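Local structure of beta-gamma-crystallin (Geodia cydonium, 4IAU) at residues I108-S114 against N153-M159; H91-G95 against V142-A146; S135-G139 against A148-A152. The protein is of unknown function but binds calcium and belongs to the beta/gamma-crystallin family, whose domains are built from Greek key motifs. All blocks are in the same frame, centred on the assembly; numbering follows the deposited sequence.

Contact 1 (I108-S114 against N153-M159). With CA (calcium ion), chain B.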
loop_
_atom_site.group_PDB
_atom_site.type_symbol
_atom_site.label_atom_id
_atom_site.label_comp_id
_atom_site.label_asym_id
_atom_site.label_seq_id
_atom_site.Cartn_x
_atom_site.Cartn_y
_atom_site.Cartn_z
ATOM N N ILE A 108 12.609 9.093 -7.373
ATOM C CA ILE A 108 11.799 8.703 -6.225
ATOM C C ILE A 108 12.449 9.223 -4.959
ATOM O O ILE A 108 13.635 8.954 -4.711
ATOM C CB ILE A 108 11.672 7.182 -6.178
ATOM C CG1 ILE A 108 10.980 6.653 -7.415
ATOM C CG2 ILE A 108 10.998 6.717 -4.878
ATOM C CD1 ILE A 108 11.200 5.219 -7.724
ATOM N N ASP A 109 11.719 9.955 -4.140
ATOM C CA ASP A 109 12.218 10.614 -2.965
ATOM C C ASP A 109 11.147 10.600 -1.849
ATOM O O ASP A 109 10.543 11.638 -1.615
ATOM C CB ASP A 109 12.689 12.047 -3.342
ATOM C CG ASP A 109 13.518 12.768 -2.300
ATOM O OD1 ASP A 109 13.675 12.272 -1.159
ATOM O OD2 ASP A 109 13.983 13.895 -2.619
ATOM N N ILE A 110 10.940 9.491 -1.154
ATOM C CA ILE A 110 9.920 9.338 -0.096
ATOM C C ILE A 110 10.576 9.051 1.259
ATOM O O ILE A 110 9.843 8.704 2.205
ATOM C CB ILE A 110 8.858 8.295 -0.411
ATOM C CG1 ILE A 110 9.358 6.890 -0.459
ATOM C CG2 ILE A 110 8.127 8.722 -1.683
ATOM C CD1 ILE A 110 8.232 5.830 -0.627
ATOM N N GLY A 111 11.865 9.245 1.389
ATOM C CA GLY A 111 12.542 8.973 2.652
ATOM C C GLY A 111 12.989 7.544 2.741
ATOM O O GLY A 111 13.354 7.135 3.858
ATOM N N GLY A 112 13.072 6.843 1.633
ATOM C CA GLY A 112 13.657 5.506 1.582
ATOM C C GLY A 112 12.579 4.447 1.383
ATOM O O GLY A 112 11.806 4.112 2.293
ATOM N N VAL A 113 12.509 3.896 0.189
ATOM C CA VAL A 113 11.491 2.903 -0.154
ATOM C C VAL A 113 11.800 1.583 0.537
ATOM O O VAL A 113 12.917 1.077 0.431
ATOM C CB VAL A 113 11.426 2.662 -1.672
ATOM C CG1 VAL A 113 10.453 1.535 -2.003
ATOM C CG2 VAL A 113 11.033 3.944 -2.398
ATOM N N SER A 114 10.793 0.985 1.174
ATOM C CA SER A 114 10.932 -0.307 1.797
ATOM C C SER A 114 9.900 -1.374 1.417
ATOM O O SER A 114 10.083 -2.512 1.826
ATOM C CB SER A 114 10.972 -0.181 3.329
ATOM O OG SER A 114 12.035 0.669 3.740
ATOM N N ASN A 153 17.449 -2.001 1.003
ATOM C CA ASN A 153 16.493 -1.179 1.715
ATOM C C ASN A 153 16.848 0.296 1.543
ATOM O O ASN A 153 18.029 0.682 1.585
ATOM C CB ASN A 153 16.431 -1.532 3.197
ATOM C CG ASN A 153 15.298 -0.861 3.906
ATOM O OD1 ASN A 153 14.148 -0.915 3.401
ATOM N ND2 ASN A 153 15.546 -0.233 5.026
ATOM N N ASP A 154 15.841 1.132 1.358
ATOM C CA ASP A 154 15.984 2.582 1.231
ATOM C C ASP A 154 16.775 2.998 -0.004
ATOM O O ASP A 154 17.069 4.172 -0.083
ATOM C CB ASP A 154 16.510 3.189 2.541
ATOM C CG ASP A 154 15.531 2.989 3.672
ATOM O OD1 ASP A 154 14.335 2.796 3.417
ATOM O OD2 ASP A 154 15.945 3.109 4.868
ATOM N N ALA A 155 17.029 2.172 -0.942
ATOM C CA ALA A 155 17.868 2.458 -2.089
ATOM C C ALA A 155 17.179 2.701 -3.404
ATOM O O ALA A 155 17.814 3.214 -4.340
ATOM C CB ALA A 155 18.911 1.347 -2.246
ATOM N N LEU A 156 15.915 2.331 -3.554
ATOM C CA LEU A 156 15.249 2.488 -4.838
ATOM C C LEU A 156 15.141 3.960 -5.195
ATOM O O LEU A 156 14.497 4.714 -4.435
ATOM C CB LEU A 156 13.880 1.834 -4.793
ATOM C CG LEU A 156 13.055 1.893 -6.081
ATOM C CD1 LEU A 156 13.726 1.077 -7.182
ATOM C CD2 LEU A 156 11.648 1.394 -5.840
ATOM N N LYS A 157 15.666 4.364 -6.331
ATOM C CA LYS A 157 15.705 5.744 -6.758
ATOM C C LYS A 157 15.013 6.021 -8.063
ATOM O O LYS A 157 14.625 7.191 -8.309
ATOM C CB LYS A 157 17.145 6.261 -6.792
ATOM C CG LYS A 157 17.667 6.634 -5.428
ATOM C CD LYS A 157 19.101 7.219 -5.535
ATOM C CE LYS A 157 19.581 7.788 -4.211
ATOM N NZ LYS A 157 19.641 6.794 -3.103
ATOM N N SER A 158 14.833 5.067 -8.954
ATOM C CA SER A 158 14.069 5.257 -10.150
ATOM C C SER A 158 13.477 3.927 -10.579
ATOM O O SER A 158 13.999 2.856 -10.199
ATOM C CB SER A 158 14.852 5.915 -11.276
ATOM O OG SER A 158 15.989 5.189 -11.671
HETATM N N MSE A 159 12.379 3.981 -11.333
HETATM C CA MSE A 159 11.630 2.791 -11.705
HETATM C C MSE A 159 10.988 3.062 -13.041
HETATM O O MSE A 159 10.192 3.964 -13.170
HETATM C CB MSE A 159 10.660 2.425 -10.575
HETATM C CG MSE A 159 9.920 1.128 -10.746
HETATM SE SE MSE A 159 9.090 0.655 -9.058
HETATM C CE MSE A 159 7.686 -0.447 -9.726
HETATM CA CA CA B . 12.195 2.921 4.458
HETATM O O HOH W 1 12.727 5.018 5.370
HETATM O O HOH W 2 14.572 0.462 -1.749
HETATM O O HOH W 3 14.340 4.942 -1.800
#
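Ile108 and Val113 press on Leu156 in the tightly packed half of this contact, while a calcium ion ties the same two loops together on the open side. The CG1 branch of Ile108 runs alongside the backbone of residues 157-159: CD1 ends 3.8 Å from Ser158 CA and also meets Leu156 CG and CB of the selenomethionine Met159. With CG1 trans to the main-chain nitrogen (chi1 175°), Val113 brings that methyl to within 4.0 Å of Leu156 CD2. A nearly straight backbone bond, Ile108 N to Lys157 O at 2.9 Å, closes this end.

Between the ends Asp154 N donates directly to Val113 O at 3.1 Å, and two waters bridge nearby. One donates to Val113 O and accepts from Leu156 N; another accepts from Val113 N and donates to Leu156 O. At the calcium end, Gly112 O reaches the ion at 2.5 Å, Ser114 OG at 2.4 Å and Asp154 OD1 at 2.4 Å. A water bonded to Gly111 O and the carbonyl of Lys90 are further ligands. The calcium holds carbonyl oxygen Gly112 O and carboxylate oxygen Asp154 OD1 close together; a CB on Gly112 would collide with OD1. Ser114 OG, fixed by the calcium, gives its proton to Asn153 OD1 at 2.7 Å, tilted only 17° from the amide carbonyl plane. Asn153-Ser158 follows the N/D-N/D-X-X-S/T-S calcium signature of the family except at Lys157.

Lys157 and Ser158 form a classic beta bulge opposite Tyr126 of strand 123-126, and the apolar half packs on Leu88 of strand 86-89, Leu99 of strand 98-101 and Leu125.

Contact 2 (H91-G95 against V142-A146)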
loop_
_atom_site.group_PDB
_atom_site.type_symbol
_atom_site.label_atom_id
_atom_site.label_comp_id
_atom_site.label_asym_id
_atom_site.label_seq_id
_atom_site.Cartn_x
_atom_site.Cartn_y
_atom_site.Cartn_z
ATOM N N HIS A 91 7.804 2.366 4.469
ATOM C CA HIS A 91 8.096 1.324 5.450
ATOM C C HIS A 91 7.807 -0.059 4.860
ATOM O O HIS A 91 7.073 -0.187 3.873
ATOM C CB HIS A 91 7.314 1.520 6.711
ATOM C CG HIS A 91 7.528 2.806 7.379
ATOM N ND1 HIS A 91 8.767 3.378 7.495
ATOM C CD2 HIS A 91 6.647 3.645 7.924
ATOM C CE1 HIS A 91 8.632 4.537 8.121
ATOM N NE2 HIS A 91 7.363 4.735 8.410
ATOM N N VAL A 92 8.407 -1.050 5.490
ATOM C CA VAL A 92 8.021 -2.428 5.203
ATOM C C VAL A 92 6.513 -2.569 5.443
ATOM O O VAL A 92 5.863 -1.779 6.127
ATOM C CB VAL A 92 8.796 -3.438 6.033
ATOM C CG1 VAL A 92 10.290 -3.416 5.709
ATOM C CG2 VAL A 92 8.556 -3.271 7.551
ATOM N N ASN A 93 5.936 -3.619 4.844
ATOM C CA ASN A 93 4.542 -3.952 5.100
ATOM C C ASN A 93 3.614 -2.778 4.763
ATOM O O ASN A 93 2.596 -2.530 5.382
ATOM C CB ASN A 93 4.298 -4.397 6.524
ATOM C CG ASN A 93 5.146 -5.610 6.890
ATOM O OD1 ASN A 93 5.458 -6.440 6.048
ATOM N ND2 ASN A 93 5.545 -5.651 8.154
ATOM N N PHE A 94 4.004 -2.050 3.713
ATOM C CA PHE A 94 3.157 -1.039 3.099
ATOM C C PHE A 94 2.867 0.097 4.038
ATOM O O PHE A 94 1.823 0.786 3.908
ATOM C CB PHE A 94 1.885 -1.637 2.475
ATOM C CG PHE A 94 2.208 -2.929 1.798
ATOM C CD1 PHE A 94 3.125 -2.961 0.730
ATOM C CD2 PHE A 94 1.680 -4.130 2.216
ATOM C CE1 PHE A 94 3.521 -4.150 0.178
ATOM C CE2 PHE A 94 2.065 -5.310 1.663
ATOM C CZ PHE A 94 3.003 -5.323 0.626
ATOM N N GLY A 95 3.766 0.385 4.984
ATOM C CA GLY A 95 3.543 1.458 5.906
ATOM C C GLY A 95 4.100 2.783 5.447
ATOM O O GLY A 95 4.930 2.881 4.570
ATOM N N VAL A 142 3.214 -8.694 -4.775
ATOM C CA VAL A 142 3.176 -8.128 -3.409
ATOM C C VAL A 142 4.582 -8.227 -2.843
ATOM O O VAL A 142 5.134 -9.332 -2.729
ATOM C CB VAL A 142 2.169 -8.913 -2.565
ATOM C CG1 VAL A 142 2.178 -8.450 -1.144
ATOM C CG2 VAL A 142 0.775 -8.802 -3.174
ATOM N N TYR A 143 5.192 -7.099 -2.507
ATOM C CA TYR A 143 6.603 -7.043 -2.127
ATOM C C TYR A 143 6.715 -6.365 -0.754
ATOM O O TYR A 143 6.768 -5.147 -0.653
ATOM C CB TYR A 143 7.412 -6.327 -3.203
ATOM C CG TYR A 143 7.254 -6.937 -4.555
ATOM C CD1 TYR A 143 7.972 -8.067 -4.950
ATOM C CD2 TYR A 143 6.361 -6.407 -5.485
ATOM C CE1 TYR A 143 7.821 -8.628 -6.171
ATOM C CE2 TYR A 143 6.215 -6.960 -6.711
ATOM C CZ TYR A 143 6.919 -8.070 -7.078
ATOM O OH TYR A 143 6.808 -8.653 -8.325
ATOM N N VAL A 144 6.699 -7.161 0.328
ATOM C CA VAL A 144 6.565 -6.619 1.649
ATOM C C VAL A 144 7.850 -6.000 2.210
ATOM O O VAL A 144 7.788 -5.317 3.237
ATOM C CB VAL A 144 6.026 -7.654 2.676
ATOM C CG1 VAL A 144 4.662 -8.155 2.300
ATOM C CG2 VAL A 144 7.023 -8.785 2.878
ATOM N N ASN A 145 8.970 -6.215 1.537
ATOM C CA ASN A 145 10.235 -5.614 1.938
ATOM C C ASN A 145 11.043 -5.345 0.667
ATOM O O ASN A 145 10.715 -5.766 -0.432
ATOM C CB ASN A 145 10.966 -6.516 2.975
ATOM C CG ASN A 145 11.270 -7.906 2.437
ATOM O OD1 ASN A 145 11.395 -8.124 1.294
ATOM N ND2 ASN A 145 11.213 -8.938 3.284
ATOM N N ALA A 146 12.149 -4.614 0.834
ATOM C CA ALA A 146 12.945 -4.191 -0.304
ATOM C C ALA A 146 13.651 -5.364 -0.993
ATOM O O ALA A 146 13.803 -5.410 -2.224
ATOM C CB ALA A 146 13.978 -3.157 0.121
HETATM O O HOH W 4 8.308 -7.185 5.909
#
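Val92 packs against the carbonyl of Val144, its CA and CB each 3.5 Å from Val144 O. Its CG1 continues across to Asn145 CB, crossing that side chain obliquely at 4.2 Å.

Asn93 follows with the polar link of the contact. Its backbone N donates to Val144 O at 3.0 Å in an almost straight bond (169°), only 15° from the carbonyl plane. CG lies beside the backbone N (chi1 -58°), a turn that returns the amide toward the partner although CB starts away from it; OD1 then rests 3.6 Å from Val144 CB. A water donates to Asn93 OD1 at 2.9 Å and, weakly, to Val144 O, while ND2 is taken by Gly53 O.

Phe94 carries the apolar part. CZ touches two methyls at once, Val142 CG1 and Val144 CG1, each 3.7 Å away, and CE1 lies 3.5 Å from Tyr143 O. All three meet the ring at a slant. Asn93 and Phe94 both have positive phi, and the tight turn they make is closed by Gly95 N bonding to Val92 O and His91 N to Gly95 O. A side chain on Gly95 would be crowded by His91 CB. This is the folded hairpin of the crystallin Greek key, with Tyr89 and Phe94 as its aromatic pair, packed edge-to-face.

The hairpin joins strands 86-89 and 98-101. It leans on the end strand 141-143 and on Leu117 of strand 115-118, and Phe94 also meets Trp57 of strand 57-61, edge-to-face, in the N-terminal half of the chain.

Contact 3 (S135-G139 against A148-A152)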
loop_
_atom_site.group_PDB
_atom_site.type_symbol
_atom_site.label_atom_id
_atom_site.label_comp_id
_atom_site.label_asym_id
_atom_site.label_seq_id
_atom_site.Cartn_x
_atom_site.Cartn_y
_atom_site.Cartn_z
ATOM N N SER A 135 19.848 -2.800 -12.892
ATOM C CA SER A 135 18.442 -2.868 -12.556
ATOM C C SER A 135 17.957 -4.285 -12.425
ATOM O O SER A 135 18.514 -5.214 -12.977
ATOM C CB SER A 135 17.578 -2.103 -13.541
ATOM O OG SER A 135 17.749 -2.634 -14.814
ATOM N N THR A 136 16.848 -4.445 -11.712
ATOM C CA THR A 136 16.121 -5.665 -11.589
ATOM C C THR A 136 14.732 -5.493 -12.202
ATOM O O THR A 136 14.164 -4.430 -12.146
ATOM C CB THR A 136 15.954 -6.215 -10.160
ATOM O OG1 THR A 136 15.402 -5.171 -9.331
ATOM C CG2 THR A 136 17.216 -6.659 -9.510
ATOM N N ARG A 137 14.174 -6.560 -12.766
ATOM C CA ARG A 137 12.854 -6.548 -13.336
ATOM C C ARG A 137 11.842 -7.094 -12.349
ATOM O O ARG A 137 12.054 -8.141 -11.750
ATOM C CB ARG A 137 12.751 -7.353 -14.639
ATOM C CG ARG A 137 11.344 -7.269 -15.220
ATOM C CD ARG A 137 10.986 -8.174 -16.345
ATOM N NE ARG A 137 11.470 -7.669 -17.586
ATOM C CZ ARG A 137 12.701 -7.744 -18.088
ATOM N NH1 ARG A 137 13.610 -8.347 -17.332
ATOM N NH2 ARG A 137 13.018 -7.240 -19.286
ATOM N N ARG A 138 10.735 -6.389 -12.214
ATOM C CA ARG A 138 9.603 -6.872 -11.416
ATOM C C ARG A 138 8.302 -6.568 -12.132
ATOM O O ARG A 138 8.096 -5.475 -12.673
ATOM C CB ARG A 138 9.588 -6.283 -10.011
ATOM C CG ARG A 138 10.707 -6.722 -9.094
ATOM C CD ARG A 138 10.602 -8.196 -8.714
ATOM N NE ARG A 138 11.615 -8.619 -7.765
ATOM C CZ ARG A 138 12.862 -8.985 -8.060
ATOM N NH1 ARG A 138 13.265 -8.965 -9.298
ATOM N NH2 ARG A 138 13.642 -9.371 -7.057
ATOM N N GLY A 139 7.403 -7.551 -12.082
ATOM C CA GLY A 139 6.036 -7.407 -12.559
ATOM C C GLY A 139 5.069 -7.453 -11.401
ATOM O O GLY A 139 5.423 -7.282 -10.224
ATOM N N ALA A 148 12.628 -8.340 -1.486
ATOM C CA ALA A 148 11.738 -8.953 -2.424
ATOM C C ALA A 148 11.718 -8.249 -3.799
ATOM O O ALA A 148 11.519 -8.892 -4.832
ATOM C CB ALA A 148 10.364 -9.056 -1.806
ATOM N N LEU A 149 11.911 -6.910 -3.821
ATOM C CA LEU A 149 12.056 -6.102 -5.064
ATOM C C LEU A 149 13.401 -6.205 -5.747
ATOM O O LEU A 149 13.485 -5.769 -6.894
ATOM C CB LEU A 149 11.853 -4.614 -4.839
ATOM C CG LEU A 149 10.516 -4.187 -4.399
ATOM C CD1 LEU A 149 10.457 -2.740 -3.848
ATOM C CD2 LEU A 149 9.458 -4.319 -5.533
ATOM N N GLY A 150 14.370 -6.787 -5.154
ATOM C CA GLY A 150 15.696 -6.880 -5.745
ATOM C C GLY A 150 16.502 -5.678 -5.465
ATOM O O GLY A 150 17.462 -5.503 -6.183
ATOM N N VAL A 151 16.169 -4.856 -4.446
ATOM C CA VAL A 151 16.967 -3.679 -4.136
ATOM C C VAL A 151 17.315 -3.674 -2.657
ATOM O O VAL A 151 16.636 -4.278 -1.831
ATOM C CB VAL A 151 16.222 -2.389 -4.545
ATOM C CG1 VAL A 151 16.120 -2.314 -6.059
ATOM C CG2 VAL A 151 14.845 -2.260 -3.895
ATOM N N ALA A 152 18.356 -2.925 -2.343
ATOM C CA ALA A 152 18.681 -2.692 -0.941
ATOM C C ALA A 152 17.580 -1.834 -0.311
ATOM O O ALA A 152 16.896 -1.057 -0.938
ATOM C CB ALA A 152 20.040 -2.020 -0.859
#
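Arg138 grips the carbonyl of Ala148 side-on with two nitrogens, tying strand 135-138 to the end of the short helix 146-149, which finishes in a Schellman motif at Gly150. NE donates to Ala148 O at 2.9 Å, in the carbonyl plane and on a lone pair. NH2 donates to the same Ala148 O at 3.1 Å, but from well above that plane. For the guanidinium both bonds are edge-on, the oxygen lying in its plane, so its orientation is well fixed. The next carbonyl of the helix end is met differently: Leu149 O sits 3.4 Å above the centre of one guanidinium face. Two carbonyl oxygens of a helix C-terminus thus meet one cation, which probably offsets the partial negative charge gathered at the helix end.

Beside the arginine, in one of two conformers, Thr136 OG1 lies 3.2 Å from Leu149 O, so a bond there is doubtful. Gly150 (phi 85°) passes close by, and a side chain there would be crowded by its own preceding carbonyl as well as by Arg138 NH2.

The second shell sets the arginine in place. Its chain bends at chi2 (-68°), folding the guanidinium back so that NH1 can donate to the carbonyl of its own neighbour, Arg137 O, at 2.9 Å; all three guanidinium nitrogens are therefore engaged. A methionine here is likely to leave Ala148 O without its two donors and Leu149 O without the cation beneath it. Farther out, Tyr143 of strand 141-143 touches Arg138, Ala148 and Leu149, and Leu149 reaches Leu125 of the central strand 123-126. At the helix start, the N-cap Asn145 accepts the backbone N of Ala148 on OD1, holding that residue at its nitrogen as Arg138 holds it at its oxygen.

How the contacts relate
All three contacts lie in the C-terminal crystallin domain, their centres 12 to 13 Å apart. Contact 1 holds three of the calcium ligand residues, and contact 2 flanks the site: Ser114 CB packs 3.5 Å from Val92 N, and the Val92 side chain is about 7 Å from the ion. Asn153 CA also meets Ala146 CB at 3.6 Å. Contact 2 passes into contact 3 through helix 146-149, where Ala146 O and Val151 N, 3.3 Å apart, probably bond and Tyr143 CG packs on Leu149 CD2. Contacts 1 and 3 adjoin in sequence at residues 152-153; contact 3 stays outside the metal shell, the Val151 side chain being about 10 Å from the calcium.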